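Local atomic coordinates of Udp-n-acetylglucosamine pyrophosphorylase (Trypanosoma brucei, PDB entry 4BQH), a protein that probably catalyses the formation of UDP-N-acetylglucosamine and diphosphate from UTP and N-acetyl-alpha-D-glucosamine 1-phosphate. Residues Leu177-Gly182 and Gly239-Ala244; Arg190-Asn195 and Val205-Gln210; Ser263-Leu268 and Phe366-Ala371. All coordinates share one frame; numbering follows the deposited sequence.

How the contacts relate
Followed from the N terminus, the chain reaches its first segment on strand 175-180, passes through helix 185-194 and returns in strand 205-209, a beta-alpha-beta unit whose last two members meet in contact 2. That short loop is nested inside the longer one closed by contact 1, where helix 241-246 lies against strand 175-180. Contact 3, in series with the other two, closes a separate loop of about a hundred residues between helix 264-270 and helix 364-374. The set illustrates how helices, 185-194 in contact 2 and 241-246 in contact 1, cover a mixed sheet through a few side chains. Phe242 ties contact 1 to helix 364-374, Phe208 packs on Leu264, and one sulfate bridges contacts 2 and 3.

Contact 1. Residues Leu177-Gly182 and Gly239-Ala244; sequences LVMTSG and GAVFAA. With 9VU ((3S)-3-[2-(1,3-benzodioxol-5-yl)-2-oxidanylidene-ethyl]-4-bromanyl-5-methyl-3-oxidanyl-1H-indol-2-one), chain C.
One sulfur carries most of this contact: Met179 SD lies 3.8 Å from both the backbone CA of Val241 and the CB of Ala244, while no hydrogen bond links 177-182 to 239-244. Met179 starts out extended, with CG anti to its backbone N (chi1 -166°), and these first torsions carry the sulfur to the start of helix 241-246. A chi3 of 79° then turns CE aside, 3.9 Å from Val241 CG1, the two side chains crossing at about a right angle. CE also reaches toward Ala240 CB, a looser approach at 4.5 Å. The small side chain of Ala244 is consistent with the close approach of the thioether to the helix backbone.

Helix 241-246 belongs to one side of the central sheet of a GT-A-type nucleotidyltransferase of the UDPGP type 1 family, and Met179 projects toward it from strand 175-180, a strand held between parallel neighbours 114-119 and 205-209. Leu117, Leu119 and Phe208 on those neighbours add to the apolar surroundings of the methionine.

The same short turn of chain also lines the pocket of the inhibitor, an oxindole carrying a benzodioxole group. Ala240 CB is 3.3 Å from the dioxole oxygen OAW, and Ala243 CB is 3.5 Å from the ketone oxygen OAP, both being contacts of a methyl group with oxygen. Ala240 thus stands between the methionine tip and the inhibitor. Within the helix, Val241 CG2 sits over the centre of the Phe242 ring, 3.8 Å above its plane, while that ring packs on Met367 and Ala370 of helix 364-374. Gly48 O and Asp50 N hydrogen-bond the inhibitor.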
loop_
_atom_site.group_PDB
_atom_site.type_symbol
_atom_site.label_atom_id
_atom_site.label_comp_id
_atom_site.label_asym_id
_atom_site.label_seq_id
_atom_site.Cartn_x
_atom_site.Cartn_y
_atom_site.Cartn_z
ATOM N N LEU A 177 -4.911 -9.377 1.734
ATOM C CA LEU A 177 -6.012 -8.596 2.295
ATOM C C LEU A 177 -6.292 -7.488 1.301
ATOM O O LEU A 177 -5.409 -6.655 1.042
ATOM C CB LEU A 177 -5.573 -7.996 3.640
ATOM C CG LEU A 177 -4.746 -8.863 4.594
ATOM C CD1 LEU A 177 -4.460 -8.063 5.864
ATOM C CD2 LEU A 177 -5.502 -10.153 4.886
ATOM N N VAL A 178 -7.482 -7.503 0.705
ATOM C CA VAL A 178 -7.801 -6.531 -0.336
ATOM C C VAL A 178 -8.759 -5.494 0.272
ATOM O O VAL A 178 -9.909 -5.819 0.572
ATOM C CB VAL A 178 -8.454 -7.232 -1.554
ATOM C CG1 VAL A 178 -8.810 -6.213 -2.639
ATOM C CG2 VAL A 178 -7.498 -8.279 -2.094
ATOM N N MET A 179 -8.268 -4.273 0.488
ATOM C CA MET A 179 -9.080 -3.270 1.167
ATOM C C MET A 179 -9.872 -2.451 0.162
ATOM O O MET A 179 -9.369 -1.527 -0.467
ATOM C CB MET A 179 -8.265 -2.361 2.106
ATOM C CG MET A 179 -9.233 -1.598 3.025
ATOM S SD MET A 179 -8.358 -0.588 4.239
ATOM C CE MET A 179 -7.918 0.811 3.236
ATOM N N THR A 180 -11.135 -2.816 0.029
ATOM C CA THR A 180 -11.999 -2.257 -1.001
ATOM C C THR A 180 -12.656 -0.977 -0.458
ATOM O O THR A 180 -12.421 -0.575 0.678
ATOM C CB THR A 180 -13.076 -3.283 -1.348
ATOM O OG1 THR A 180 -13.721 -3.691 -0.131
ATOM C CG2 THR A 180 -12.439 -4.520 -2.018
ATOM N N SER A 181 -13.487 -0.350 -1.283
ATOM C CA SER A 181 -14.465 0.608 -0.774
ATOM C C SER A 181 -15.824 -0.076 -0.635
ATOM O O SER A 181 -16.069 -1.136 -1.236
ATOM C CB SER A 181 -14.581 1.822 -1.705
ATOM O OG SER A 181 -15.201 1.481 -2.945
ATOM N N GLY A 182 -16.717 0.536 0.144
ATOM C CA GLY A 182 -18.083 0.039 0.240
ATOM C C GLY A 182 -18.689 -0.099 -1.145
ATOM O O GLY A 182 -19.324 -1.108 -1.471
ATOM N N GLY A 239 -5.040 5.762 6.606
ATOM C CA GLY A 239 -5.317 5.546 8.023
ATOM C C GLY A 239 -6.610 4.765 8.218
ATOM O O GLY A 239 -6.818 4.177 9.271
ATOM N N ALA A 240 -7.446 4.702 7.171
ATOM C CA ALA A 240 -8.672 3.860 7.216
ATOM C C ALA A 240 -8.430 2.368 7.501
ATOM O O ALA A 240 -9.381 1.644 7.851
ATOM C CB ALA A 240 -9.493 4.012 5.925
ATOM N N VAL A 241 -7.187 1.907 7.330
ATOM C CA VAL A 241 -6.862 0.488 7.509
ATOM C C VAL A 241 -7.252 0.003 8.890
ATOM O O VAL A 241 -7.731 -1.116 9.033
ATOM C CB VAL A 241 -5.367 0.099 7.240
ATOM C CG1 VAL A 241 -5.010 0.299 5.774
ATOM C CG2 VAL A 241 -4.383 0.843 8.136
ATOM N N PHE A 242 -7.041 0.841 9.908
ATOM C CA PHE A 242 -7.224 0.351 11.282
ATOM C C PHE A 242 -8.675 0.020 11.603
ATOM O O PHE A 242 -8.976 -1.068 12.118
ATOM C CB PHE A 242 -6.617 1.329 12.290
ATOM C CG PHE A 242 -5.168 1.574 12.061
ATOM C CD1 PHE A 242 -4.223 0.556 12.311
ATOM C CD2 PHE A 242 -4.729 2.795 11.592
ATOM C CE1 PHE A 242 -2.884 0.772 12.082
ATOM C CE2 PHE A 242 -3.379 3.023 11.370
ATOM C CZ PHE A 242 -2.457 2.007 11.618
ATOM N N ALA A 243 -9.570 0.943 11.267
ATOM C CA ALA A 243 -11.012 0.735 11.408
ATOM C C ALA A 243 -11.496 -0.414 10.533
ATOM O O ALA A 243 -12.324 -1.241 10.967
ATOM C CB ALA A 243 -11.755 2.027 11.063
ATOM N N ALA A 244 -10.967 -0.493 9.317
ATOM C CA ALA A 244 -11.382 -1.535 8.399
ATOM C C ALA A 244 -11.014 -2.936 8.918
ATOM O O ALA A 244 -11.837 -3.838 8.836
ATOM C CB ALA A 244 -10.836 -1.274 6.999
HETATM O OAN 9VU C . -15.261 6.531 14.006
HETATM C CAH 9VU C . -14.593 5.489 14.155
HETATM N NAG 9VU C . -15.129 4.288 14.389
HETATM C CAC 9VU C . -14.124 3.382 14.535
HETATM C CAB 9VU C . -14.210 2.075 14.802
HETATM C CAA 9VU C . -13.081 1.255 14.959
HETATM C CAF 9VU C . -11.822 1.856 14.842
HETATM C CAJ 9VU C . -10.636 1.061 14.999
HETATM C CAE 9VU C . -11.783 3.240 14.562
HETATM BR BRA 9VU C . -10.057 4.004 14.346
HETATM C CAD 9VU C . -12.911 3.990 14.409
HETATM C CAI 9VU C . -13.175 5.383 14.158
HETATM O OAL 9VU C . -12.724 6.170 15.264
HETATM C CAM 9VU C . -12.458 5.998 12.926
HETATM C CAO 9VU C . -12.953 5.438 11.577
HETATM O OAP 9VU C . -13.960 4.714 11.583
HETATM C CAQ 9VU C . -12.258 5.825 10.393
HETATM C CAV 9VU C . -10.992 6.415 10.417
HETATM C CAU 9VU C . -10.361 6.783 9.288
HETATM O OAY 9VU C . -9.129 7.354 9.144
HETATM C CAX 9VU C . -9.154 7.891 7.793
HETATM O OAW 9VU C . -10.058 7.016 7.107
HETATM C CAT 9VU C . -10.903 6.575 8.088
HETATM C CAS 9VU C . -12.111 5.997 7.982
HETATM C CAR 9VU C . -12.807 5.601 9.124
#

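Contact 2. Residues Arg190-Asn195 and Val205-Gln210; sequences RFFEEN and VHFFAQ. With SO4 (sulfate ion), chain D.
With CG anti to its own carbonyl carbon (chi1 -60°), Phe207 extends from strand 205-209 toward helix 185-194, where Phe192 offers a ring face to it. The result is an edge-to-face (T-shaped) pair: the planes stand at 80° and the ring centroids are 5.1 Å apart. The CE1-CZ edge of the Phe207 ring does the touching, its CZ lying 3.6 Å from Phe192 CG and its CE1 3.7 Å from Phe192 CD1. Val205 CG1 comes obliquely to the Phe192 ring, 4.4 Å from CD2. Helix and strand are successive members of a beta-alpha-beta unit, and Phe148 and Phe198 extend the cluster by edge-to-face pairs with Phe192.

His206, between Val205 and Phe207, points to the other side of the strand. Its ND1 donates to sulfate O1 over 2.8 Å at 166°, with the ion at the ring edge; a bond to O3 is weak. Arg249 and His267 also hold this ion, probably a crystallisation component. His206 NE2 hydrogen-bonds Gln175 OE1 as well; with that amide as modelled, both ring nitrogens would be donors, consistent with a protonated imidazole that the anion would favour.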
loop_
_atom_site.group_PDB
_atom_site.type_symbol
_atom_site.label_atom_id
_atom_site.label_comp_id
_atom_site.label_asym_id
_atom_site.label_seq_id
_atom_site.Cartn_x
_atom_site.Cartn_y
_atom_site.Cartn_z
ATOM N N ARG A 190 -16.029 -9.941 -7.680
ATOM C CA ARG A 190 -16.399 -10.527 -8.982
ATOM C C ARG A 190 -15.210 -10.661 -9.930
ATOM O O ARG A 190 -15.012 -11.696 -10.555
ATOM C CB ARG A 190 -17.497 -9.705 -9.653
ATOM C CG ARG A 190 -18.899 -10.074 -9.220
ATOM C CD ARG A 190 -19.881 -9.603 -10.291
ATOM N NE ARG A 190 -21.264 -9.940 -9.964
ATOM C CZ ARG A 190 -21.867 -11.083 -10.291
ATOM N NH1 ARG A 190 -21.214 -12.034 -10.954
ATOM N NH2 ARG A 190 -23.130 -11.277 -9.941
ATOM N N PHE A 191 -14.429 -9.598 -10.048
ATOM C CA PHE A 191 -13.219 -9.605 -10.872
ATOM C C PHE A 191 -12.254 -10.715 -10.430
ATOM O O PHE A 191 -11.728 -11.429 -11.266
ATOM C CB PHE A 191 -12.563 -8.215 -10.796
ATOM C CG PHE A 191 -11.364 -8.025 -11.689
ATOM C CD1 PHE A 191 -11.509 -7.894 -13.068
ATOM C CD2 PHE A 191 -10.081 -7.911 -11.136
ATOM C CE1 PHE A 191 -10.405 -7.674 -13.882
ATOM C CE2 PHE A 191 -8.965 -7.701 -11.950
ATOM C CZ PHE A 191 -9.128 -7.581 -13.327
ATOM N N PHE A 192 -12.011 -10.853 -9.120
ATOM C CA PHE A 192 -11.137 -11.924 -8.629
ATOM C C PHE A 192 -11.724 -13.298 -8.980
ATOM O O PHE A 192 -11.008 -14.177 -9.474
ATOM C CB PHE A 192 -10.886 -11.820 -7.111
ATOM C CG PHE A 192 -9.695 -10.957 -6.744
ATOM C CD1 PHE A 192 -9.767 -9.569 -6.827
ATOM C CD2 PHE A 192 -8.500 -11.538 -6.319
ATOM C CE1 PHE A 192 -8.659 -8.772 -6.488
ATOM C CE2 PHE A 192 -7.398 -10.755 -5.975
ATOM C CZ PHE A 192 -7.473 -9.371 -6.073
ATOM N N GLU A 193 -13.010 -13.474 -8.702
ATOM C CA GLU A 193 -13.696 -14.755 -8.979
ATOM C C GLU A 193 -13.603 -15.189 -10.454
ATOM O O GLU A 193 -13.270 -16.349 -10.752
ATOM C CB GLU A 193 -15.154 -14.684 -8.520
ATOM C CG GLU A 193 -15.331 -14.721 -7.005
ATOM C CD GLU A 193 -16.721 -14.292 -6.547
ATOM O OE1 GLU A 193 -17.653 -14.229 -7.388
ATOM O OE2 GLU A 193 -16.896 -14.017 -5.343
ATOM N N GLU A 194 -13.885 -14.248 -11.355
ATOM C CA GLU A 194 -13.836 -14.471 -12.813
ATOM C C GLU A 194 -12.435 -14.835 -13.306
ATOM O O GLU A 194 -12.264 -15.458 -14.360
ATOM C CB GLU A 194 -14.295 -13.217 -13.550
ATOM C CG GLU A 194 -15.783 -12.916 -13.422
ATOM C CD GLU A 194 -16.164 -11.533 -13.931
ATOM O OE1 GLU A 194 -15.325 -10.816 -14.519
ATOM O OE2 GLU A 194 -17.324 -11.139 -13.733
ATOM N N ASN A 195 -11.427 -14.438 -12.544
ATOM C CA ASN A 195 -10.052 -14.708 -12.915
ATOM C C ASN A 195 -9.387 -15.780 -12.053
ATOM O O ASN A 195 -8.153 -15.881 -12.036
ATOM C CB ASN A 195 -9.258 -13.402 -12.887
ATOM C CG ASN A 195 -9.604 -12.498 -14.051
ATOM O OD1 ASN A 195 -9.155 -12.733 -15.170
ATOM N ND2 ASN A 195 -10.428 -11.474 -13.804
ATOM N N VAL A 205 -7.398 -15.162 0.303
ATOM C CA VAL A 205 -7.786 -13.824 -0.122
ATOM C C VAL A 205 -8.951 -13.311 0.707
ATOM O O VAL A 205 -10.011 -13.963 0.779
ATOM C CB VAL A 205 -8.127 -13.782 -1.616
ATOM C CG1 VAL A 205 -8.466 -12.346 -2.019
ATOM C CG2 VAL A 205 -6.928 -14.311 -2.410
ATOM N N HIS A 206 -8.765 -12.143 1.320
ATOM C CA HIS A 206 -9.740 -11.603 2.261
ATOM C C HIS A 206 -10.118 -10.236 1.801
ATOM O O HIS A 206 -9.277 -9.331 1.788
ATOM C CB HIS A 206 -9.136 -11.538 3.674
ATOM C CG HIS A 206 -8.508 -12.843 4.135
ATOM N ND1 HIS A 206 -9.168 -13.732 4.891
ATOM C CD2 HIS A 206 -7.244 -13.387 3.909
ATOM C CE1 HIS A 206 -8.376 -14.804 5.143
ATOM N NE2 HIS A 206 -7.196 -14.595 4.537
ATOM N N PHE A 207 -11.370 -10.060 1.407
ATOM C CA PHE A 207 -11.851 -8.741 0.991
ATOM C C PHE A 207 -12.486 -8.038 2.179
ATOM O O PHE A 207 -13.287 -8.624 2.904
ATOM C CB PHE A 207 -12.891 -8.881 -0.116
ATOM C CG PHE A 207 -12.374 -9.559 -1.338
ATOM C CD1 PHE A 207 -11.672 -8.848 -2.307
ATOM C CD2 PHE A 207 -12.585 -10.928 -1.512
ATOM C CE1 PHE A 207 -11.186 -9.509 -3.436
ATOM C CE2 PHE A 207 -12.115 -11.586 -2.626
ATOM C CZ PHE A 207 -11.410 -10.870 -3.592
ATOM N N PHE A 208 -12.133 -6.780 2.392
ATOM C CA PHE A 208 -12.683 -6.039 3.514
ATOM C C PHE A 208 -12.821 -4.578 3.146
ATOM O O PHE A 208 -11.861 -3.959 2.704
ATOM C CB PHE A 208 -11.866 -6.263 4.817
ATOM C CG PHE A 208 -10.484 -5.654 4.828
ATOM C CD1 PHE A 208 -9.471 -6.094 3.944
ATOM C CD2 PHE A 208 -10.173 -4.668 5.771
ATOM C CE1 PHE A 208 -8.197 -5.525 3.990
ATOM C CE2 PHE A 208 -8.894 -4.105 5.837
ATOM C CZ PHE A 208 -7.910 -4.538 4.944
ATOM N N ALA A 209 -14.017 -4.033 3.340
ATOM C CA ALA A 209 -14.281 -2.653 2.917
ATOM C C ALA A 209 -13.902 -1.654 3.982
ATOM O O ALA A 209 -14.166 -1.864 5.185
ATOM C CB ALA A 209 -15.753 -2.482 2.576
ATOM N N GLN A 210 -13.297 -0.563 3.534
ATOM C CA GLN A 210 -13.001 0.565 4.407
ATOM C C GLN A 210 -14.239 1.424 4.508
ATOM O O GLN A 210 -15.205 1.255 3.731
ATOM C CB GLN A 210 -11.848 1.404 3.827
ATOM C CG GLN A 210 -12.116 2.006 2.456
ATOM C CD GLN A 210 -10.831 2.484 1.836
ATOM O OE1 GLN A 210 -10.308 3.546 2.207
ATOM N NE2 GLN A 210 -10.256 1.657 0.966
HETATM S S SO4 D . -12.298 -13.948 6.669
HETATM O O1 SO4 D . -11.915 -13.226 5.439
HETATM O O2 SO4 D . -13.292 -13.165 7.453
HETATM O O3 SO4 D . -11.092 -14.162 7.490
HETATM O O4 SO4 D . -12.965 -15.223 6.297
#

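Contact 3. Residues Ser263-Leu268 and Phe366-Ala371; sequences SLLQHL and FMSLAA. With SO4 (sulfate ion), chain D.
Leu265 meets Met367 and Ser368 where two helices, 264-270 and 364-374, pack side by side, the first of them opened by a capping box formed by Ser263 and Gln266. Along the second helix, Phe366 comes first, its ring covered on one face by Ala370 CB of the same helix, 3.8 Å above the plane. Next, Met367 offers its CB to Leu265 CD1 at 4.0 Å. The rest of the methionine bends away at chi2 and chi3 and goes to Leu245 of helix 241-246. Leu265 gets there because its CG is anti to the backbone N (chi1 -180°), which sends both methyl groups across to the neighbouring helix.

Ser368 follows, with its backbone CA 3.7 Å from Leu265 CD2. The hydroxyl appears closer still, but the serine was modelled in two conformers, so that approach is doubtful. In the conformer described, its oxygen hydrogen-bonds Leu364 O, one turn back, with a weak bond to Arg269. Ala371, one turn after Met367, points toward the first helix without touching 263-268, and instead packs on the bound inhibitor.

The start of helix 264-270 is held by reciprocal bonds: Gln266 N donates to Ser263 OG over 3.1 Å, and Ser263 N returns one of 2.9 Å to Gln266 OE1, nearly straight at 170° and directed at a lone pair in the carbonyl plane. One residue further on, His267 ND1 donates to sulfate O3 over 2.8 Å at 161°, and its NE2 bonds Thr251 OG1.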
loop_
_atom_site.group_PDB
_atom_site.type_symbol
_atom_site.label_atom_id
_atom_site.label_comp_id
_atom_site.label_asym_id
_atom_site.label_seq_id
_atom_site.Cartn_x
_atom_site.Cartn_y
_atom_site.Cartn_z
ATOM N N SER A 263 -13.207 -9.608 14.185
ATOM C CA SER A 263 -12.589 -8.771 13.146
ATOM C C SER A 263 -11.612 -9.540 12.260
ATOM O O SER A 263 -11.139 -10.627 12.615
ATOM C CB SER A 263 -11.867 -7.590 13.788
ATOM O OG SER A 263 -10.809 -8.041 14.620
ATOM N N LEU A 264 -11.302 -8.976 11.092
ATOM C CA LEU A 264 -10.236 -9.535 10.273
ATOM C C LEU A 264 -8.917 -9.578 11.069
ATOM O O LEU A 264 -8.141 -10.532 10.936
ATOM C CB LEU A 264 -10.046 -8.738 8.967
ATOM C CG LEU A 264 -9.037 -9.297 7.925
ATOM C CD1 LEU A 264 -9.228 -10.791 7.621
ATOM C CD2 LEU A 264 -9.230 -8.526 6.621
ATOM N N LEU A 265 -8.664 -8.552 11.881
ATOM C CA LEU A 265 -7.487 -8.543 12.756
ATOM C C LEU A 265 -7.446 -9.793 13.647
ATOM O O LEU A 265 -6.434 -10.475 13.713
ATOM C CB LEU A 265 -7.485 -7.285 13.634
ATOM C CG LEU A 265 -6.313 -7.136 14.587
ATOM C CD1 LEU A 265 -5.086 -6.762 13.788
ATOM C CD2 LEU A 265 -6.632 -6.032 15.592
ATOM N N GLN A 266 -8.558 -10.081 14.319
ATOM C CA GLN A 266 -8.647 -11.279 15.145
ATOM C C GLN A 266 -8.477 -12.554 14.305
ATOM O O GLN A 266 -7.806 -13.477 14.737
ATOM C CB GLN A 266 -9.974 -11.283 15.909
ATOM C CG GLN A 266 -10.036 -10.186 16.981
ATOM C CD GLN A 266 -11.419 -10.055 17.620
ATOM O OE1 GLN A 266 -12.399 -9.714 16.957
ATOM N NE2 GLN A 266 -11.492 -10.313 18.927
ATOM N N HIS A 267 -9.066 -12.599 13.109
ATOM C CA HIS A 267 -8.905 -13.754 12.192
ATOM C C HIS A 267 -7.447 -13.944 11.844
ATOM O O HIS A 267 -6.946 -15.067 11.821
ATOM C CB HIS A 267 -9.710 -13.545 10.921
ATOM C CG HIS A 267 -11.209 -13.641 11.115
ATOM N ND1 HIS A 267 -12.078 -13.690 10.078
ATOM C CD2 HIS A 267 -11.976 -13.743 12.269
ATOM C CE1 HIS A 267 -13.334 -13.772 10.553
ATOM N NE2 HIS A 267 -13.272 -13.813 11.888
ATOM N N LEU A 268 -6.750 -12.839 11.588
ATOM C CA LEU A 268 -5.315 -12.935 11.236
ATOM C C LEU A 268 -4.457 -13.422 12.403
ATOM O O LEU A 268 -3.533 -14.206 12.210
ATOM C CB LEU A 268 -4.799 -11.581 10.737
ATOM C CG LEU A 268 -5.388 -11.057 9.425
ATOM C CD1 LEU A 268 -4.863 -9.643 9.172
ATOM C CD2 LEU A 268 -5.122 -11.974 8.245
ATOM N N PHE A 366 1.247 -4.051 16.545
ATOM C CA PHE A 366 1.064 -2.624 16.218
ATOM C C PHE A 366 -0.299 -2.361 15.579
ATOM O O PHE A 366 -0.957 -1.372 15.920
ATOM C CB PHE A 366 2.187 -2.056 15.323
ATOM C CG PHE A 366 1.965 -0.613 14.955
ATOM C CD1 PHE A 366 2.215 0.390 15.879
ATOM C CD2 PHE A 366 1.416 -0.258 13.718
ATOM C CE1 PHE A 366 1.948 1.723 15.565
ATOM C CE2 PHE A 366 1.192 1.085 13.402
ATOM C CZ PHE A 366 1.467 2.067 14.326
ATOM N N MET A 367 -0.707 -3.208 14.629
ATOM C CA MET A 367 -2.009 -2.978 13.988
ATOM C C MET A 367 -3.127 -2.944 15.031
ATOM O O MET A 367 -4.050 -2.125 14.947
ATOM C CB MET A 367 -2.280 -4.019 12.911
ATOM C CG MET A 367 -1.248 -4.011 11.779
ATOM S SD MET A 367 -1.007 -2.426 10.963
ATOM C CE MET A 367 -2.576 -2.255 10.092
ATOM N N SER A 368 -3.060 -3.868 15.986
ATOM C CA SER A 368 -4.017 -3.927 17.097
ATOM C C SER A 368 -3.978 -2.690 17.991
ATOM O O SER A 368 -5.008 -2.103 18.318
ATOM C CB SER A 368 -3.727 -5.162 17.958
ATOM O OG SER A 368 -3.900 -6.347 17.205
ATOM N N LEU A 369 -2.787 -2.304 18.419
ATOM C CA LEU A 369 -2.672 -1.225 19.387
ATOM C C LEU A 369 -3.039 0.090 18.714
ATOM O O LEU A 369 -3.665 0.948 19.342
ATOM C CB LEU A 369 -1.231 -1.145 19.936
ATOM C CG LEU A 369 -0.957 -0.093 21.032
ATOM C CD1 LEU A 369 0.109 -0.604 21.994
ATOM C CD2 LEU A 369 -0.426 1.193 20.430
ATOM N N ALA A 370 -2.593 0.265 17.470
ATOM C CA ALA A 370 -2.846 1.503 16.737
ATOM C C ALA A 370 -4.335 1.659 16.561
ATOM O O ALA A 370 -4.865 2.772 16.716
ATOM C CB ALA A 370 -2.154 1.503 15.371
ATOM N N ALA A 371 -5.017 0.563 16.239
ATOM C CA ALA A 371 -6.486 0.643 16.090
ATOM C C ALA A 371 -7.166 1.078 17.386
ATOM O O ALA A 371 -8.020 1.976 17.361
ATOM C CB ALA A 371 -7.067 -0.660 15.570
HETATM S S SO4 D . -12.298 -13.948 6.669
HETATM O O1 SO4 D . -11.915 -13.226 5.439
HETATM O O2 SO4 D . -13.292 -13.165 7.453
HETATM O O3 SO4 D . -11.092 -14.162 7.490
HETATM O O4 SO4 D . -12.965 -15.223 6.297
#